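Local coordinates for protein ribonuclease (Chelonia mydas, PDB 2ZPO) that probably cleaves single- and double-stranded RNA on the 3' side of pyrimidine nucleotides, as a secreted egg-white member of the pancreatic ribonuclease family, at residues 8-13 with 33-38; 41-46 with 78-83; 67-72 with 104-109; 25-30 with 92-97. All coordinates share one frame; numbering follows the deposited sequence. Where two conformers were deposited one is given.

Interaction 1 of 4, residues 8-13 with 33-38; sequences LRQHVD and RGMTLP. Unlike the reference sequence in segment 33-38: L37 (reference Ser). With SO4 (sulfate ion), chain B.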
loop_
_atom_site.group_PDB
_atom_site.type_symbol
_atom_site.label_atom_id
_atom_site.label_comp_id
_atom_site.label_asym_id
_atom_site.label_seq_id
_atom_site.Cartn_x
_atom_site.Cartn_y
_atom_site.Cartn_z
ATOM N N LEU A 8 -7.635 -2.457 1.440
ATOM C CA LEU A 8 -7.776 -2.374 -0.010
ATOM C C LEU A 8 -7.747 -0.926 -0.507
ATOM O O LEU A 8 -7.117 -0.629 -1.509
ATOM C CB LEU A 8 -9.085 -3.035 -0.468
ATOM C CG LEU A 8 -9.278 -4.506 -0.128
ATOM C CD1 LEU A 8 -10.525 -4.986 -0.868
ATOM C CD2 LEU A 8 -8.095 -5.366 -0.481
ATOM N N ARG A 9 -8.448 -0.033 0.196
ATOM C CA ARG A 9 -8.541 1.351 -0.260
ATOM C C ARG A 9 -7.177 2.021 -0.253
ATOM O O ARG A 9 -6.815 2.709 -1.211
ATOM C CB ARG A 9 -9.497 2.136 0.652
ATOM C CG ARG A 9 -9.522 3.649 0.374
ATOM C CD ARG A 9 -10.609 4.374 1.189
ATOM N NE ARG A 9 -10.532 4.165 2.636
ATOM C CZ ARG A 9 -9.746 4.862 3.453
ATOM N NH1 ARG A 9 -8.962 5.810 2.965
ATOM N NH2 ARG A 9 -9.745 4.603 4.761
ATOM N N GLN A 10 -6.426 1.797 0.815
ATOM C CA GLN A 10 -5.122 2.412 1.009
ATOM C C GLN A 10 -3.989 1.741 0.195
ATOM O O GLN A 10 -3.061 2.439 -0.257
ATOM C CB GLN A 10 -4.740 2.444 2.491
ATOM C CG GLN A 10 -5.591 3.418 3.325
ATOM C CD GLN A 10 -5.024 3.724 4.688
ATOM O OE1 GLN A 10 -4.976 4.888 5.094
ATOM N NE2 GLN A 10 -4.620 2.704 5.415
ATOM N N HIS A 11 -4.086 0.420 -0.020
ATOM C CA HIS A 11 -2.894 -0.345 -0.465
ATOM C C HIS A 11 -3.021 -1.239 -1.700
ATOM O O HIS A 11 -2.020 -1.845 -2.117
ATOM C CB HIS A 11 -2.339 -1.178 0.696
ATOM C CG HIS A 11 -1.921 -0.365 1.882
ATOM N ND1 HIS A 11 -0.860 0.522 1.851
ATOM C CD2 HIS A 11 -2.445 -0.280 3.126
ATOM C CE1 HIS A 11 -0.737 1.100 3.035
ATOM N NE2 HIS A 11 -1.684 0.623 3.831
ATOM N N VAL A 12 -4.212 -1.361 -2.277
ATOM C CA VAL A 12 -4.395 -2.255 -3.421
ATOM C C VAL A 12 -4.808 -1.444 -4.666
ATOM O O VAL A 12 -5.851 -0.764 -4.672
ATOM C CB VAL A 12 -5.393 -3.414 -3.115
ATOM C CG1 VAL A 12 -5.588 -4.290 -4.353
ATOM C CG2 VAL A 12 -4.918 -4.251 -1.913
ATOM N N ASP A 13 -3.986 -1.512 -5.711
ATOM C CA ASP A 13 -4.312 -0.854 -6.975
ATOM C C ASP A 13 -4.014 -1.835 -8.083
ATOM O O ASP A 13 -2.879 -1.943 -8.538
ATOM C CB ASP A 13 -3.515 0.428 -7.156
ATOM C CG ASP A 13 -3.815 1.117 -8.480
ATOM O OD1 ASP A 13 -4.998 1.093 -8.890
ATOM O OD2 ASP A 13 -2.874 1.675 -9.084
ATOM N N ARG A 33 -7.827 7.947 -3.185
ATOM C CA ARG A 33 -8.005 6.914 -2.173
ATOM C C ARG A 33 -8.232 7.450 -0.757
ATOM O O ARG A 33 -8.213 6.686 0.200
ATOM C CB ARG A 33 -6.818 5.937 -2.206
ATOM C CG ARG A 33 -6.677 5.175 -3.493
ATOM C CD ARG A 33 -7.925 4.331 -3.809
ATOM N NE ARG A 33 -7.700 3.523 -5.015
ATOM C CZ ARG A 33 -7.197 2.284 -5.005
ATOM N NH1 ARG A 33 -6.889 1.712 -3.858
ATOM N NH2 ARG A 33 -7.039 1.614 -6.140
ATOM N N GLY A 34 -8.421 8.760 -0.619
ATOM C CA GLY A 34 -8.871 9.303 0.673
ATOM C C GLY A 34 -7.751 9.599 1.646
ATOM O O GLY A 34 -7.978 9.695 2.840
ATOM N N MET A 35 -6.532 9.732 1.130
ATOM C CA MET A 35 -5.349 9.866 1.974
ATOM C C MET A 35 -4.732 11.286 2.031
ATOM O O MET A 35 -3.628 11.483 2.550
ATOM C CB MET A 35 -4.317 8.790 1.595
ATOM C CG MET A 35 -4.690 7.412 2.132
ATOM S SD MET A 35 -3.476 6.142 1.645
ATOM C CE MET A 35 -3.865 5.978 -0.093
ATOM N N THR A 36 -5.480 12.284 1.548
ATOM C CA THR A 36 -4.999 13.673 1.633
ATOM C C THR A 36 -5.962 14.616 2.367
ATOM O O THR A 36 -5.731 15.829 2.405
ATOM C CB THR A 36 -4.617 14.267 0.268
ATOM O OG1 THR A 36 -5.766 14.355 -0.564
ATOM C CG2 THR A 36 -3.566 13.401 -0.429
ATOM N N LEU A 37 -7.022 14.056 2.936
ATOM C CA LEU A 37 -7.880 14.818 3.834
ATOM C C LEU A 37 -8.156 14.020 5.095
ATOM O O LEU A 37 -8.319 12.790 5.025
ATOM C CB LEU A 37 -9.190 15.196 3.152
ATOM C CG LEU A 37 -9.247 16.467 2.308
ATOM C CD1 LEU A 37 -10.660 16.693 1.859
ATOM C CD2 LEU A 37 -8.740 17.688 3.076
ATOM N N PRO A 38 -8.196 14.700 6.259
ATOM C CA PRO A 38 -7.966 16.145 6.441
ATOM C C PRO A 38 -6.492 16.595 6.395
ATOM O O PRO A 38 -6.221 17.798 6.355
ATOM C CB PRO A 38 -8.566 16.414 7.824
ATOM C CG PRO A 38 -8.415 15.107 8.546
ATOM C CD PRO A 38 -8.526 14.025 7.527
HETATM S S SO4 B . -1.750 1.010 7.378
HETATM O O1 SO4 B . -2.005 2.048 6.383
HETATM O O2 SO4 B . -1.030 1.548 8.532
HETATM O O3 SO4 B . -3.010 0.398 7.860
HETATM O O4 SO4 B . -0.888 -0.001 6.793
#

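Interaction 2 of 4, residues 41-46 with 78-83; sequences KFTNTF and LTTCRL. With SO4 (sulfate ion), chain F; SO4 (sulfate ion), chain B.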
loop_
_atom_site.group_PDB
_atom_site.type_symbol
_atom_site.label_atom_id
_atom_site.label_comp_id
_atom_site.label_asym_id
_atom_site.label_seq_id
_atom_site.Cartn_x
_atom_site.Cartn_y
_atom_site.Cartn_z
ATOM N N LYS A 41 -1.168 12.247 4.263
ATOM C CA LYS A 41 -0.453 11.053 4.744
ATOM C C LYS A 41 1.002 11.114 4.258
ATOM O O LYS A 41 1.278 11.458 3.100
ATOM C CB LYS A 41 -1.141 9.764 4.302
ATOM C CG LYS A 41 -0.536 8.466 4.906
ATOM C CD LYS A 41 -1.397 7.276 4.571
ATOM C CE LYS A 41 -0.802 6.000 5.164
ATOM N NZ LYS A 41 -1.351 4.800 4.443
ATOM N N PHE A 42 1.942 10.792 5.147
ATOM C CA PHE A 42 3.355 10.955 4.828
ATOM C C PHE A 42 3.872 9.987 3.756
ATOM O O PHE A 42 4.608 10.395 2.850
ATOM C CB PHE A 42 4.201 10.880 6.111
ATOM C CG PHE A 42 4.188 12.155 6.912
ATOM C CD1 PHE A 42 4.798 13.309 6.418
ATOM C CD2 PHE A 42 3.578 12.204 8.165
ATOM C CE1 PHE A 42 4.791 14.497 7.156
ATOM C CE2 PHE A 42 3.569 13.389 8.912
ATOM C CZ PHE A 42 4.179 14.535 8.398
ATOM N N THR A 43 3.501 8.717 3.873
ATOM C CA THR A 43 3.977 7.680 2.956
ATOM C C THR A 43 2.920 6.621 2.782
ATOM O O THR A 43 2.126 6.369 3.683
ATOM C CB THR A 43 5.322 7.044 3.459
ATOM O OG1 THR A 43 5.904 6.238 2.440
ATOM C CG2 THR A 43 5.088 6.184 4.688
ATOM N N ASN A 44 2.920 5.981 1.614
ATOM C CA ASN A 44 1.985 4.902 1.351
ATOM C C ASN A 44 2.476 4.074 0.174
ATOM O O ASN A 44 2.970 4.626 -0.811
ATOM C CB ASN A 44 0.587 5.455 1.057
ATOM C CG ASN A 44 -0.458 4.366 0.954
ATOM O OD1 ASN A 44 -0.879 3.818 1.962
ATOM N ND2 ASN A 44 -0.895 4.060 -0.268
ATOM N N THR A 45 2.391 2.756 0.318
ATOM C CA THR A 45 2.682 1.842 -0.769
ATOM C C THR A 45 1.400 1.264 -1.371
ATOM O O THR A 45 0.509 0.761 -0.651
ATOM C CB THR A 45 3.595 0.690 -0.291
ATOM O OG1 THR A 45 4.856 1.240 0.146
ATOM C CG2 THR A 45 3.811 -0.331 -1.418
ATOM N N PHE A 46 1.333 1.298 -2.702
ATOM C CA PHE A 46 0.263 0.647 -3.444
ATOM C C PHE A 46 0.821 -0.638 -3.992
ATOM O O PHE A 46 1.909 -0.653 -4.587
ATOM C CB PHE A 46 -0.205 1.553 -4.587
ATOM C CG PHE A 46 -0.875 2.816 -4.103
ATOM C CD1 PHE A 46 -2.216 2.787 -3.681
ATOM C CD2 PHE A 46 -0.158 4.019 -4.018
ATOM C CE1 PHE A 46 -2.850 3.971 -3.218
ATOM C CE2 PHE A 46 -0.789 5.199 -3.570
ATOM C CZ PHE A 46 -2.129 5.167 -3.166
ATOM N N LEU A 78 5.096 -2.841 -6.954
ATOM C CA LEU A 78 4.769 -1.835 -5.930
ATOM C C LEU A 78 5.015 -0.433 -6.434
ATOM O O LEU A 78 5.929 -0.211 -7.239
ATOM C CB LEU A 78 5.659 -2.020 -4.697
ATOM C CG LEU A 78 5.729 -3.379 -4.025
ATOM C CD1 LEU A 78 6.681 -3.308 -2.862
ATOM C CD2 LEU A 78 4.343 -3.837 -3.546
ATOM N N THR A 79 4.199 0.508 -5.969
ATOM C CA THR A 79 4.551 1.921 -6.095
ATOM C C THR A 79 4.526 2.518 -4.697
ATOM O O THR A 79 3.534 2.363 -3.956
ATOM C CB THR A 79 3.568 2.685 -6.989
ATOM O OG1 THR A 79 3.504 2.020 -8.257
ATOM C CG2 THR A 79 4.028 4.158 -7.202
ATOM N N THR A 80 5.608 3.207 -4.354
ATOM C CA THR A 80 5.761 3.815 -3.035
ATOM C C THR A 80 5.759 5.318 -3.199
ATOM O O THR A 80 6.524 5.857 -4.007
ATOM C CB THR A 80 7.033 3.292 -2.304
ATOM O OG1 THR A 80 7.018 1.858 -2.309
ATOM C CG2 THR A 80 7.048 3.768 -0.891
ATOM N N CYS A 81 4.880 5.978 -2.443
ATOM C CA CYS A 81 4.709 7.417 -2.488
ATOM C C CYS A 81 5.159 8.012 -1.161
ATOM O O CYS A 81 4.792 7.502 -0.108
ATOM C CB CYS A 81 3.234 7.756 -2.718
ATOM S SG CYS A 81 2.548 6.997 -4.208
ATOM N N ARG A 82 5.952 9.079 -1.237
ATOM C CA ARG A 82 6.458 9.783 -0.057
ATOM C C ARG A 82 6.216 11.280 -0.258
ATOM O O ARG A 82 6.502 11.830 -1.310
ATOM C CB ARG A 82 7.947 9.495 0.161
ATOM C CG ARG A 82 8.213 8.135 0.821
ATOM C CD ARG A 82 9.704 7.762 0.876
ATOM N NE ARG A 82 10.496 8.596 1.792
ATOM C CZ ARG A 82 10.720 8.319 3.084
ATOM N NH1 ARG A 82 10.189 7.244 3.648
ATOM N NH2 ARG A 82 11.461 9.150 3.822
ATOM N N LEU A 83 5.658 11.907 0.774
ATOM C CA LEU A 83 5.286 13.316 0.762
ATOM C C LEU A 83 6.516 14.187 0.582
ATOM O O LEU A 83 7.556 13.937 1.201
ATOM C CB LEU A 83 4.625 13.670 2.090
ATOM C CG LEU A 83 3.890 15.015 2.202
ATOM C CD1 LEU A 83 2.643 15.083 1.312
ATOM C CD2 LEU A 83 3.521 15.259 3.644
HETATM S S SO4 F . 12.614 10.834 0.660
HETATM O O1 SO4 F . 11.160 10.958 0.602
HETATM O O2 SO4 F . 13.234 12.042 0.121
HETATM O O3 SO4 F . 13.029 10.655 2.050
HETATM O O4 SO4 F . 13.044 9.689 -0.140
HETATM S S SO4 B . -1.750 1.010 7.378
HETATM O O1 SO4 B . -2.005 2.048 6.383
HETATM O O2 SO4 B . -1.030 1.548 8.532
HETATM O O3 SO4 B . -3.010 0.398 7.860
HETATM O O4 SO4 B . -0.888 -0.001 6.793
#

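Interaction 3 of 4, residues 67-72 with 104-109; sequences GNLRDS and RIACDG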
loop_
_atom_site.group_PDB
_atom_site.type_symbol
_atom_site.label_atom_id
_atom_site.label_comp_id
_atom_site.label_asym_id
_atom_site.label_seq_id
_atom_site.Cartn_x
_atom_site.Cartn_y
_atom_site.Cartn_z
ATOM N N GLY A 67 4.857 -11.732 15.758
ATOM C CA GLY A 67 3.599 -11.115 16.145
ATOM C C GLY A 67 2.532 -11.471 15.124
ATOM O O GLY A 67 2.362 -12.642 14.807
ATOM N N ASN A 68 1.851 -10.454 14.600
ATOM C CA ASN A 68 0.808 -10.676 13.590
ATOM C C ASN A 68 1.271 -10.390 12.157
ATOM O O ASN A 68 0.424 -10.270 11.246
ATOM C CB ASN A 68 -0.507 -9.937 13.892
ATOM C CG ASN A 68 -0.425 -8.425 13.726
ATOM O OD1 ASN A 68 -1.464 -7.752 13.786
ATOM N ND2 ASN A 68 0.770 -7.872 13.537
ATOM N N LEU A 69 2.591 -10.268 11.992
ATOM C CA LEU A 69 3.192 -9.875 10.717
ATOM C C LEU A 69 3.463 -11.136 9.906
ATOM O O LEU A 69 3.735 -12.201 10.464
ATOM C CB LEU A 69 4.515 -9.154 10.962
ATOM C CG LEU A 69 4.394 -7.816 11.701
ATOM C CD1 LEU A 69 5.752 -7.175 11.861
ATOM C CD2 LEU A 69 3.432 -6.870 11.021
ATOM N N ARG A 70 3.358 -11.009 8.588
ATOM C CA ARG A 70 3.596 -12.145 7.707
ATOM C C ARG A 70 4.358 -11.599 6.536
ATOM O O ARG A 70 4.063 -10.494 6.075
ATOM C CB ARG A 70 2.291 -12.703 7.141
ATOM C CG ARG A 70 1.156 -12.941 8.147
ATOM C CD ARG A 70 1.159 -14.347 8.589
ATOM N NE ARG A 70 0.996 -15.330 7.516
ATOM C CZ ARG A 70 1.129 -16.633 7.738
ATOM N NH1 ARG A 70 1.419 -17.054 8.978
ATOM N NH2 ARG A 70 0.999 -17.512 6.751
ATOM N N ASP A 71 5.271 -12.400 6.013
ATOM C CA ASP A 71 6.014 -12.051 4.810
ATOM C C ASP A 71 5.479 -12.840 3.614
ATOM O O ASP A 71 5.249 -14.059 3.717
ATOM C CB ASP A 71 7.480 -12.408 5.012
ATOM C CG ASP A 71 8.160 -11.508 6.008
ATOM O OD1 ASP A 71 7.595 -10.443 6.314
ATOM O OD2 ASP A 71 9.267 -11.860 6.476
ATOM N N SER A 72 5.268 -12.155 2.503
ATOM C CA SER A 72 4.755 -12.837 1.289
ATOM C C SER A 72 5.763 -13.756 0.657
ATOM O O SER A 72 6.957 -13.505 0.689
ATOM C CB SER A 72 4.324 -11.820 0.235
ATOM O OG SER A 72 5.409 -11.065 -0.263
ATOM N N ARG A 104 5.738 -7.313 3.706
ATOM C CA ARG A 104 5.429 -7.724 5.076
ATOM C C ARG A 104 4.178 -6.964 5.458
ATOM O O ARG A 104 4.152 -5.723 5.378
ATOM C CB ARG A 104 6.591 -7.364 6.033
ATOM C CG ARG A 104 6.300 -7.716 7.485
ATOM C CD ARG A 104 7.513 -7.571 8.370
ATOM N NE ARG A 104 8.476 -8.620 8.051
ATOM C CZ ARG A 104 9.694 -8.695 8.561
ATOM N NH1 ARG A 104 10.093 -7.769 9.435
ATOM N NH2 ARG A 104 10.491 -9.690 8.190
ATOM N N ILE A 105 3.129 -7.703 5.751
ATOM C CA ILE A 105 1.850 -7.096 6.154
ATOM C C ILE A 105 1.436 -7.603 7.558
ATOM O O ILE A 105 1.991 -8.572 8.044
ATOM C CB ILE A 105 0.713 -7.351 5.092
ATOM C CG1 ILE A 105 0.378 -8.846 4.974
ATOM C CG2 ILE A 105 1.124 -6.765 3.741
ATOM C CD1 ILE A 105 -0.826 -9.130 4.036
ATOM N N ALA A 106 0.490 -6.911 8.193
ATOM C CA ALA A 106 -0.132 -7.430 9.417
ATOM C C ALA A 106 -1.440 -8.066 9.038
ATOM O O ALA A 106 -2.241 -7.468 8.292
ATOM C CB ALA A 106 -0.385 -6.301 10.409
ATOM N N CYS A 107 -1.661 -9.274 9.548
ATOM C CA CYS A 107 -2.929 -9.968 9.361
ATOM C C CYS A 107 -3.714 -10.093 10.671
ATOM O O CYS A 107 -3.148 -10.076 11.794
ATOM C CB CYS A 107 -2.731 -11.339 8.721
ATOM S SG CYS A 107 -1.895 -11.304 7.084
ATOM N N ASP A 108 -5.028 -10.165 10.537
ATOM C CA ASP A 108 -5.871 -10.521 11.692
ATOM C C ASP A 108 -6.949 -11.462 11.212
ATOM O O ASP A 108 -7.691 -11.144 10.305
ATOM C CB ASP A 108 -6.496 -9.273 12.310
ATOM C CG ASP A 108 -7.259 -9.566 13.619
ATOM O OD1 ASP A 108 -7.130 -10.671 14.187
ATOM O OD2 ASP A 108 -7.984 -8.669 14.094
ATOM N N GLY A 109 -7.005 -12.648 11.806
ATOM C CA GLY A 109 -8.085 -13.588 11.488
ATOM C C GLY A 109 -8.066 -14.053 10.050
ATOM O O GLY A 109 -9.113 -14.416 9.476
HETATM O O HOH W 1 -3.758 -8.865 14.102
#

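Interaction 4 of 4, residues 25-30 with 92-97; sequences YCNQMM and CNYNGG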
loop_
_atom_site.group_PDB
_atom_site.type_symbol
_atom_site.label_atom_id
_atom_site.label_comp_id
_atom_site.label_asym_id
_atom_site.label_seq_id
_atom_site.Cartn_x
_atom_site.Cartn_y
_atom_site.Cartn_z
ATOM N N TYR A 25 1.161 9.774 -10.608
ATOM C CA TYR A 25 0.489 8.601 -10.039
ATOM C C TYR A 25 0.219 8.849 -8.548
ATOM O O TYR A 25 -0.910 8.720 -8.057
ATOM C CB TYR A 25 1.352 7.351 -10.212
ATOM C CG TYR A 25 0.730 6.138 -9.566
ATOM C CD1 TYR A 25 0.986 5.839 -8.229
ATOM C CD2 TYR A 25 -0.128 5.306 -10.285
ATOM C CE1 TYR A 25 0.411 4.732 -7.638
ATOM C CE2 TYR A 25 -0.732 4.188 -9.705
ATOM C CZ TYR A 25 -0.468 3.915 -8.369
ATOM O OH TYR A 25 -1.070 2.817 -7.787
ATOM N N CYS A 26 1.287 9.185 -7.830
ATOM C CA CYS A 26 1.175 9.372 -6.381
ATOM C C CYS A 26 0.226 10.507 -5.990
ATOM O O CYS A 26 -0.620 10.359 -5.127
ATOM C CB CYS A 26 2.562 9.561 -5.796
ATOM S SG CYS A 26 3.505 8.041 -5.700
ATOM N N ASN A 27 0.357 11.646 -6.671
ATOM C CA ASN A 27 -0.493 12.763 -6.390
ATOM C C ASN A 27 -1.982 12.425 -6.586
ATOM O O ASN A 27 -2.821 12.722 -5.732
ATOM C CB ASN A 27 -0.049 13.940 -7.259
ATOM C CG ASN A 27 1.252 14.570 -6.751
ATOM O OD1 ASN A 27 1.588 14.460 -5.554
ATOM N ND2 ASN A 27 1.971 15.266 -7.637
ATOM N N GLN A 28 -2.280 11.759 -7.696
ATOM C CA GLN A 28 -3.656 11.392 -8.011
ATOM C C GLN A 28 -4.195 10.323 -7.061
ATOM O O GLN A 28 -5.308 10.417 -6.557
ATOM C CB GLN A 28 -3.738 10.892 -9.463
ATOM C CG GLN A 28 -3.464 12.004 -10.472
ATOM C CD GLN A 28 -3.559 11.556 -11.946
ATOM O OE1 GLN A 28 -3.207 10.432 -12.307
ATOM N NE2 GLN A 28 -4.012 12.472 -12.804
ATOM N N MET A 29 -3.392 9.302 -6.810
ATOM C CA MET A 29 -3.894 8.115 -6.094
ATOM C C MET A 29 -4.043 8.422 -4.601
ATOM O O MET A 29 -5.001 7.985 -3.959
ATOM C CB MET A 29 -2.974 6.910 -6.343
ATOM C CG MET A 29 -3.007 6.363 -7.753
ATOM S SD MET A 29 -4.619 5.698 -8.242
ATOM C CE MET A 29 -5.029 4.677 -6.852
ATOM N N MET A 30 -3.115 9.206 -4.057
ATOM C CA MET A 30 -3.201 9.576 -2.639
ATOM C C MET A 30 -4.488 10.335 -2.379
ATOM O O MET A 30 -5.112 10.152 -1.357
ATOM C CB MET A 30 -1.979 10.384 -2.217
ATOM C CG MET A 30 -0.683 9.559 -2.129
ATOM S SD MET A 30 -0.749 8.105 -1.032
ATOM C CE MET A 30 -0.659 8.882 0.580
ATOM N N CYS A 92 -0.933 18.524 -0.885
ATOM C CA CYS A 92 -0.140 17.340 -0.647
ATOM C C CYS A 92 0.538 16.948 -1.947
ATOM O O CYS A 92 -0.127 16.458 -2.864
ATOM C CB CYS A 92 -1.064 16.194 -0.217
ATOM S SG CYS A 92 -2.078 16.566 1.217
ATOM N N ASN A 93 1.841 17.187 -2.042
ATOM C CA ASN A 93 2.634 16.794 -3.214
ATOM C C ASN A 93 3.543 15.634 -2.891
ATOM O O ASN A 93 4.195 15.619 -1.831
ATOM C CB ASN A 93 3.467 17.969 -3.720
ATOM C CG ASN A 93 2.601 19.061 -4.297
ATOM O OD1 ASN A 93 1.984 18.868 -5.332
ATOM N ND2 ASN A 93 2.536 20.203 -3.621
ATOM N N TYR A 94 3.577 14.645 -3.780
ATOM C CA TYR A 94 4.315 13.412 -3.518
ATOM C C TYR A 94 5.409 13.179 -4.527
ATOM O O TYR A 94 5.341 13.691 -5.639
ATOM C CB TYR A 94 3.354 12.198 -3.512
ATOM C CG TYR A 94 2.421 12.225 -2.320
ATOM C CD1 TYR A 94 2.791 11.617 -1.109
ATOM C CD2 TYR A 94 1.200 12.888 -2.380
ATOM C CE1 TYR A 94 1.966 11.665 -0.006
ATOM C CE2 TYR A 94 0.344 12.936 -1.262
ATOM C CZ TYR A 94 0.743 12.325 -0.077
ATOM O OH TYR A 94 -0.087 12.368 1.031
ATOM N N ASN A 95 6.431 12.429 -4.111
ATOM C CA ASN A 95 7.367 11.802 -5.040
ATOM C C ASN A 95 7.137 10.296 -4.915
ATOM O O ASN A 95 6.518 9.835 -3.963
ATOM C CB ASN A 95 8.819 12.141 -4.699
ATOM C CG ASN A 95 9.122 13.627 -4.833
ATOM O OD1 ASN A 95 8.868 14.243 -5.881
ATOM N ND2 ASN A 95 9.645 14.215 -3.765
ATOM N N GLY A 96 7.612 9.531 -5.890
ATOM C CA GLY A 96 7.312 8.107 -5.888
ATOM C C GLY A 96 8.396 7.316 -6.587
ATOM O O GLY A 96 9.158 7.869 -7.369
ATOM N N GLY A 97 8.477 6.027 -6.261
ATOM C CA GLY A 97 9.310 5.080 -6.982
ATOM C C GLY A 97 8.519 3.806 -7.196
ATOM O O GLY A 97 7.518 3.573 -6.519
HETATM O O HOH W 2 -2.231 14.455 -3.614
HETATM O O HOH W 3 4.991 16.210 -6.457
#

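Interaction 1 of 4, residues 8-13 with 33-38
R9 and R33 bring the backbones to within 5.9 Å (CA to CA) where the last turn of helix 3-11 passes the turn that follows helix 22-32. Each of these arginines reaches the other's main-chain oxygen. R33 runs past the helix end, where carbonyls no longer have amides of a next turn to serve, and its NH1 takes R9 O at 2.8 Å from above the carbonyl plane. V12 O is gripped by both end nitrogens, NH1 at 2.8 Å and NH2 at 3.0 Å, the latter on a lone pair; this oxygen lies in the guanidinium plane. A long salt bridge, 3.5 Å from R33 NH2 to D13 OD1, meets a carboxylate turned almost perpendicular to it, which Y25 and T17 also bind.

In return R9, bent at chi3 (55°), curls back so that NH1 meets R33 O at 3.0 Å in the carbonyl plane, while its NE pairs with E1. Long, flexible and multiply donating, arginine suits both places. G34, at positive phi, closes helix 22-32 in a Schellman motif, and M35 then lays SD 3.8 Å from Q10 CG, a pliable apolar fill. Facing away from 33-38, H11 donates from NE2 to a sulfate oxygen, O1, at 2.9 Å. Such an anion beside H11, the probable proton acceptor, and H114, the probable donor, is consistent with the phosphate-binding active site of pancreatic ribonucleases.

Interaction 2 of 4, residues 41-46 with 78-83
Four backbone hydrogen bonds, N44 with C81 and F46 with T79, each pair bonded both ways, join strand 43-46 to strand 78-83 in the antiparallel sheet of the ribonuclease A fold; the shortest runs from F46 N to T79 O at 2.7 Å. A fifth, from L83 N to F42 O at 2.8 Å, carries the pairing past the strand end. The axes stand 4.6 Å apart and 167° from parallel.

Polar side chains flank this core. R82 NE and NH2 present one edge of the guanidinium to two oxygens of a sulfate, NE to O1 at 2.7 Å, consistent with its probable part in binding substrate. K41, extended throughout, gives NZ to N44 OD1 at 2.7 Å and reaches a second sulfate only weakly; H11 and H114 bind that same ion. N44 thus probably helps to position the lysine, while its ND2 donates to Q10 O. Among the non-hydrogen-bonded pairs, T45 OG1 and T80 OG1 share a weak bond of 3.3 Å, and the beta-branched threonines suit the extended backbone. T43 and R82 lie side by side, the R82 CG methylene beside T43 OG1.

On the face of N44, F46 and C81, N44 ND2 sits 3.3 Å above the centre of the F46 ring. At the ring's rim, within its plane, C81 SG, disulfide-bonded to C26, comes 3.8 Å from F46 CE2.

Interaction 3 of 4, residues 67-72 with 104-109
D71 and R104 lie side by side and point the same way, their carboxylate and guanidinium planes only 9° apart. R104 NE meets D71 OD1 at 2.7 Å on the oxygen's syn lone pair, exactly in the guanidinium plane and nearly straight at 175°. NH2 lies close to the second oxygen, though the position of OD2 is less sure. The R104 side chain leaves the backbone with CG opposite its N and bends at chi3, which turns the NE edge back to the acid. Arginine is long enough to bring that edge round to the short aspartate alongside, which suits this non-hydrogen-bonded pair; the negative charge of D71 probably also offsets the nearness of R117, whose guanidinium approaches R104 NH1.

L69 crosses R104 at a slant, CD1 resting 3.9 Å from R104 CD, while its other methyl, CD2, covers A106 CB. A106 is small enough to take both this methyl and the amide of N68. These side chains lie on two strands of the long beta hairpin 69-83/94-108, part of the V-shaped sheet of the ribonuclease A fold, whose segments here run at 132° to each other. R70 and I105 form the hydrogen-bonded pair: R70 N donates to I105 O at 2.8 Å and I105 N donates back to R70 O. C107 N reaches N68 O at 2.9 Å.

R70 turns to the other face, bent at chi2 and chi3. Its CG lies 3.6 Å from C107 SG, half of the disulfide to C58, while its NE donates to I57 O. Beside N68 and C107 one water donates to N68 OD1 at 2.6 Å and to C107 O at 2.7 Å, bridging two acceptors that could not bond directly.

Interaction 4 of 4, residues 25-30 with 92-97
The Y94 ring carries M30 over one face and has two oxygens at its edge, in plane with the ring: N27 OD1 and that of a water joining N27 O to C92 O. M30 CG stands 3.7 Å from the ring centroid and only 12° off its normal, a CH-pi contact, and SD lies farther out above the same face in a Met-aromatic contact. Bent at chi2 and chi3, the methionine folds over the ring so that CE comes beside the phenol oxygen. Here helix 22-32 packs across the start of strand 94-108, the axes of 25-30 and 94-97 at 113°, as one of the helices laid against the sheet in the ribonuclease A fold. Unbranched and polarisable, methionine moulds itself to the flat ring, whose OH is hydrogen-bonded to K41 O.

N27 supplies the direct polar bond across the contact: its OD1 takes Y94 N at 2.7 Å, in the plane of the amide carbonyl. Short and amide-tipped, asparagine can reach from the helix to that main-chain N-H. Besides the water at the ring edge, a second donates to Y94 O with only a weak link to N27 ND2.

C26, disulfide-bonded to C81, lies between helix and strand: its CB touches Y94 CB at 3.6 Å. With no side chain at G96, C26 SG settles 3.8 Å from G96 CA.

Interactions 1, 2 and 4 cluster together, with centres 7 to 11 Å apart, whereas interaction 3 stands 19 to 26 Å from them, across the chain's centre from 4. Along the chain interaction 1 closes before 2 opens, 2 is nested within the loop that 4 closes, and 1 and 3 each cross 4. Interactions 2, 3 and 4 share one antiparallel sheet: strand 69-83 serves 2 and 3, and strand 94-108 serves 3 and 4. H11 ND1 joins interaction 1 to T45 O of interaction 2, and the C26-C81 disulfide ties 2 to 4. Helix 3-11 and the sheet meet at a sulfate touched by interactions 1 and 2, consistent with an active site held in a disulfide-braced framework.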